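Local coordinates for protein YcaO (Methanopyrus kandleri, PDB 6CIB) that binds ATP-type nucleotides and magnesium and, as a YcaO enzyme, probably activates peptide backbone amides for conversion to thioamides, at residues Thr223-Met231 / Lys279-Arg287. Numbering follows the deposited sequence.
Sequences TEAERVEEM and KLTPERLKR
The carboxylate of Glu224 meets Lys286 across one face: NZ stands 3.2 Å from OE1, 47° out of the carboxylate plane, and CD of the lysine packs against the same group. In this salt bridge the extended glutamate, its CG anti to the backbone N (chi1 -163°), reaches from strand 217-224 to helix 282-288; Glu283 adds a long pairing to the lysine. The guanidinium of Arg227 has OE1 of Glu229 3.6 Å above its plane, over the centre, an attraction of charges alone; OE2 of that glutamate lies 3.7 Å from CE of Lys279.

Between these polar margins aliphatic groups pack on one another and on backbone carbonyls. The isopropyl group of Val228 straddles Leu280 O, and its CG2 reaches Leu285 CD2 at 3.7 Å. Proline suits the first turn, where the backbone N has no helical carbonyl to bond; Pro282 lays CB 3.5 Å from Ala225 O and CG on Glu226 O. Met231, present as selenomethionine, sets SE 3.9 Å from Pro282 CB.

The connection between antiparallel strands 217-224 and 233-238 is thus joined to the helix start mainly by packing; the only salt bridge between the two, partly exposed, probably acts as charge attraction with little directional demand.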
loop_
_atom_site.group_PDB
_atom_site.type_symbol
_atom_site.label_atom_id
_atom_site.label_comp_id
_atom_site.label_asym_id
_atom_site.label_seq_id
_atom_site.Cartn_x
_atom_site.Cartn_y
_atom_site.Cartn_z
ATOM N N THR A 223 16.425 4.064 5.967
ATOM C CA THR A 223 17.119 4.788 7.021
ATOM C C THR A 223 18.324 4.033 7.567
ATOM O O THR A 223 18.352 2.800 7.606
ATOM C CB THR A 223 16.194 5.207 8.189
ATOM O OG1 THR A 223 15.698 4.047 8.863
ATOM C CG2 THR A 223 15.026 6.057 7.685
ATOM N N GLU A 224 19.326 4.812 7.954
ATOM C CA GLU A 224 20.424 4.355 8.781
ATOM C C GLU A 224 20.275 5.087 10.105
ATOM O O GLU A 224 19.988 6.282 10.128
ATOM C CB GLU A 224 21.748 4.698 8.105
ATOM C CG GLU A 224 22.950 3.933 8.632
ATOM C CD GLU A 224 24.228 4.227 7.860
ATOM O OE1 GLU A 224 24.166 4.439 6.626
ATOM O OE2 GLU A 224 25.302 4.235 8.498
ATOM N N ALA A 225 20.439 4.368 11.208
ATOM C CA ALA A 225 20.282 4.943 12.545
ATOM C C ALA A 225 21.209 4.230 13.513
ATOM O O ALA A 225 21.635 3.096 13.249
ATOM C CB ALA A 225 18.831 4.835 13.011
ATOM N N GLU A 226 21.516 4.880 14.634
ATOM C CA GLU A 226 22.345 4.241 15.660
ATOM C C GLU A 226 21.588 3.191 16.473
ATOM O O GLU A 226 22.200 2.291 17.047
ATOM C CB GLU A 226 23.080 5.268 16.539
ATOM C CG GLU A 226 22.214 6.154 17.422
ATOM C CD GLU A 226 23.027 7.155 18.238
ATOM O OE1 GLU A 226 24.258 6.967 18.400
ATOM O OE2 GLU A 226 22.431 8.144 18.726
ATOM N N ARG A 227 20.262 3.304 16.500
ATOM C CA ARG A 227 19.388 2.241 16.998
ATOM C C ARG A 227 18.834 1.449 15.817
ATOM O O ARG A 227 18.335 2.033 14.841
ATOM C CB ARG A 227 18.241 2.816 17.835
ATOM C CG ARG A 227 18.663 3.435 19.164
ATOM C CD ARG A 227 17.517 4.163 19.862
ATOM N NE ARG A 227 16.251 3.420 19.834
ATOM C CZ ARG A 227 15.926 2.405 20.638
ATOM N NH1 ARG A 227 16.766 1.969 21.576
ATOM N NH2 ARG A 227 14.745 1.818 20.503
ATOM N N VAL A 228 18.922 0.123 15.920
ATOM C CA VAL A 228 18.589 -0.795 14.825
ATOM C C VAL A 228 17.086 -0.830 14.457
ATOM O O VAL A 228 16.734 -0.946 13.285
ATOM C CB VAL A 228 19.181 -2.216 15.086
ATOM C CG1 VAL A 228 18.411 -2.978 16.167
ATOM C CG2 VAL A 228 19.257 -3.025 13.804
ATOM N N GLU A 229 16.218 -0.712 15.460
ATOM C CA GLU A 229 14.764 -0.696 15.270
ATOM C C GLU A 229 14.282 0.551 14.519
ATOM O O GLU A 229 13.176 0.559 13.976
ATOM C CB GLU A 229 14.014 -0.851 16.608
ATOM C CG GLU A 229 14.641 -0.155 17.810
ATOM C CD GLU A 229 15.834 -0.913 18.394
ATOM O OE1 GLU A 229 16.938 -0.326 18.422
ATOM O OE2 GLU A 229 15.682 -2.090 18.808
ATOM N N GLU A 230 15.140 1.572 14.478
ATOM C CA GLU A 230 14.893 2.820 13.755
ATOM C C GLU A 230 15.439 2.814 12.325
ATOM O O GLU A 230 15.417 3.839 11.629
ATOM C CB GLU A 230 15.413 4.006 14.567
ATOM C CG GLU A 230 14.646 4.145 15.874
ATOM C CD GLU A 230 14.689 5.530 16.470
ATOM O OE1 GLU A 230 14.095 5.697 17.551
ATOM O OE2 GLU A 230 15.304 6.438 15.875
HETATM N N MSE A 231 15.918 1.646 11.896
HETATM C CA MSE A 231 16.325 1.427 10.511
HETATM C C MSE A 231 15.149 0.782 9.847
HETATM O O MSE A 231 14.944 -0.434 9.934
HETATM C CB MSE A 231 17.603 0.598 10.403
HETATM C CG MSE A 231 18.775 1.501 10.755
HETATM SE SE MSE A 231 20.445 0.460 10.692
HETATM C CE MSE A 231 20.584 0.234 8.746
ATOM N N LYS A 279 19.337 -10.025 18.459
ATOM C CA LYS A 279 19.384 -8.614 18.075
ATOM C C LYS A 279 20.561 -8.267 17.168
ATOM O O LYS A 279 21.730 -8.478 17.503
ATOM C CB LYS A 279 19.367 -7.700 19.301
ATOM C CG LYS A 279 18.908 -6.286 18.994
ATOM C CD LYS A 279 19.412 -5.318 20.041
ATOM C CE LYS A 279 18.699 -3.987 19.942
ATOM N NZ LYS A 279 19.066 -3.138 21.102
ATOM N N LEU A 280 20.217 -7.712 16.019
ATOM C CA LEU A 280 21.179 -7.314 15.025
ATOM C C LEU A 280 21.824 -5.977 15.386
ATOM O O LEU A 280 21.254 -5.156 16.124
ATOM C CB LEU A 280 20.464 -7.232 13.680
ATOM C CG LEU A 280 20.973 -7.880 12.392
ATOM C CD1 LEU A 280 21.874 -9.086 12.597
ATOM C CD2 LEU A 280 19.750 -8.261 11.571
ATOM N N THR A 281 23.025 -5.772 14.864
ATOM C CA THR A 281 23.713 -4.500 14.971
ATOM C C THR A 281 23.349 -3.630 13.738
ATOM O O THR A 281 23.044 -4.190 12.670
ATOM C CB THR A 281 25.231 -4.772 15.144
ATOM O OG1 THR A 281 25.765 -3.943 16.173
ATOM C CG2 THR A 281 25.997 -4.606 13.879
ATOM N N PRO A 282 23.365 -2.275 13.875
ATOM C CA PRO A 282 23.087 -1.421 12.704
ATOM C C PRO A 282 23.990 -1.707 11.500
ATOM O O PRO A 282 23.497 -1.746 10.364
ATOM C CB PRO A 282 23.322 0.002 13.230
ATOM C CG PRO A 282 23.076 -0.097 14.700
ATOM C CD PRO A 282 23.523 -1.468 15.108
ATOM N N GLU A 283 25.285 -1.926 11.745
ATOM C CA GLU A 283 26.228 -2.166 10.646
ATOM C C GLU A 283 26.034 -3.532 9.968
ATOM O O GLU A 283 26.226 -3.651 8.750
ATOM C CB GLU A 283 27.682 -1.949 11.088
ATOM C CG GLU A 283 28.639 -1.547 9.961
ATOM C CD GLU A 283 28.281 -0.237 9.258
ATOM O OE1 GLU A 283 28.085 0.794 9.939
ATOM O OE2 GLU A 283 28.206 -0.237 8.007
ATOM N N ARG A 284 25.643 -4.543 10.743
ATOM C CA ARG A 284 25.291 -5.838 10.154
ATOM C C ARG A 284 23.975 -5.797 9.364
ATOM O O ARG A 284 23.862 -6.446 8.318
ATOM C CB ARG A 284 25.280 -6.985 11.176
ATOM C CG ARG A 284 24.790 -8.291 10.560
ATOM C CD ARG A 284 25.701 -9.470 10.799
ATOM N NE ARG A 284 26.891 -9.496 9.940
ATOM C CZ ARG A 284 27.172 -10.438 9.032
ATOM N NH1 ARG A 284 26.358 -11.469 8.822
ATOM N NH2 ARG A 284 28.290 -10.346 8.326
ATOM N N LEU A 285 22.990 -5.050 9.862
ATOM C CA LEU A 285 21.750 -4.858 9.100
ATOM C C LEU A 285 22.059 -4.263 7.728
ATOM O O LEU A 285 21.565 -4.767 6.718
ATOM C CB LEU A 285 20.704 -4.044 9.877
ATOM C CG LEU A 285 19.282 -3.996 9.278
ATOM C CD1 LEU A 285 18.708 -5.372 8.956
ATOM C CD2 LEU A 285 18.338 -3.203 10.176
ATOM N N LYS A 286 22.911 -3.233 7.709
ATOM C CA LYS A 286 23.445 -2.636 6.474
ATOM C C LYS A 286 24.054 -3.670 5.526
ATOM O O LYS A 286 23.748 -3.665 4.331
ATOM C CB LYS A 286 24.515 -1.582 6.794
ATOM C CG LYS A 286 24.028 -0.150 6.850
ATOM C CD LYS A 286 25.193 0.830 6.937
ATOM C CE LYS A 286 25.804 1.133 5.575
ATOM N NZ LYS A 286 26.506 2.447 5.579
ATOM N N ARG A 287 24.916 -4.537 6.067
ATOM C CA ARG A 287 25.597 -5.578 5.286
ATOM C C ARG A 287 24.663 -6.642 4.725
ATOM O O ARG A 287 24.867 -7.108 3.601
ATOM C CB ARG A 287 26.718 -6.235 6.097
ATOM C CG ARG A 287 28.044 -5.521 5.936
ATOM C CD ARG A 287 29.176 -6.205 6.683
ATOM N NE ARG A 287 30.408 -5.440 6.509
ATOM C CZ ARG A 287 30.814 -4.449 7.303
ATOM N NH1 ARG A 287 30.104 -4.090 8.369
ATOM N NH2 ARG A 287 31.946 -3.815 7.032
#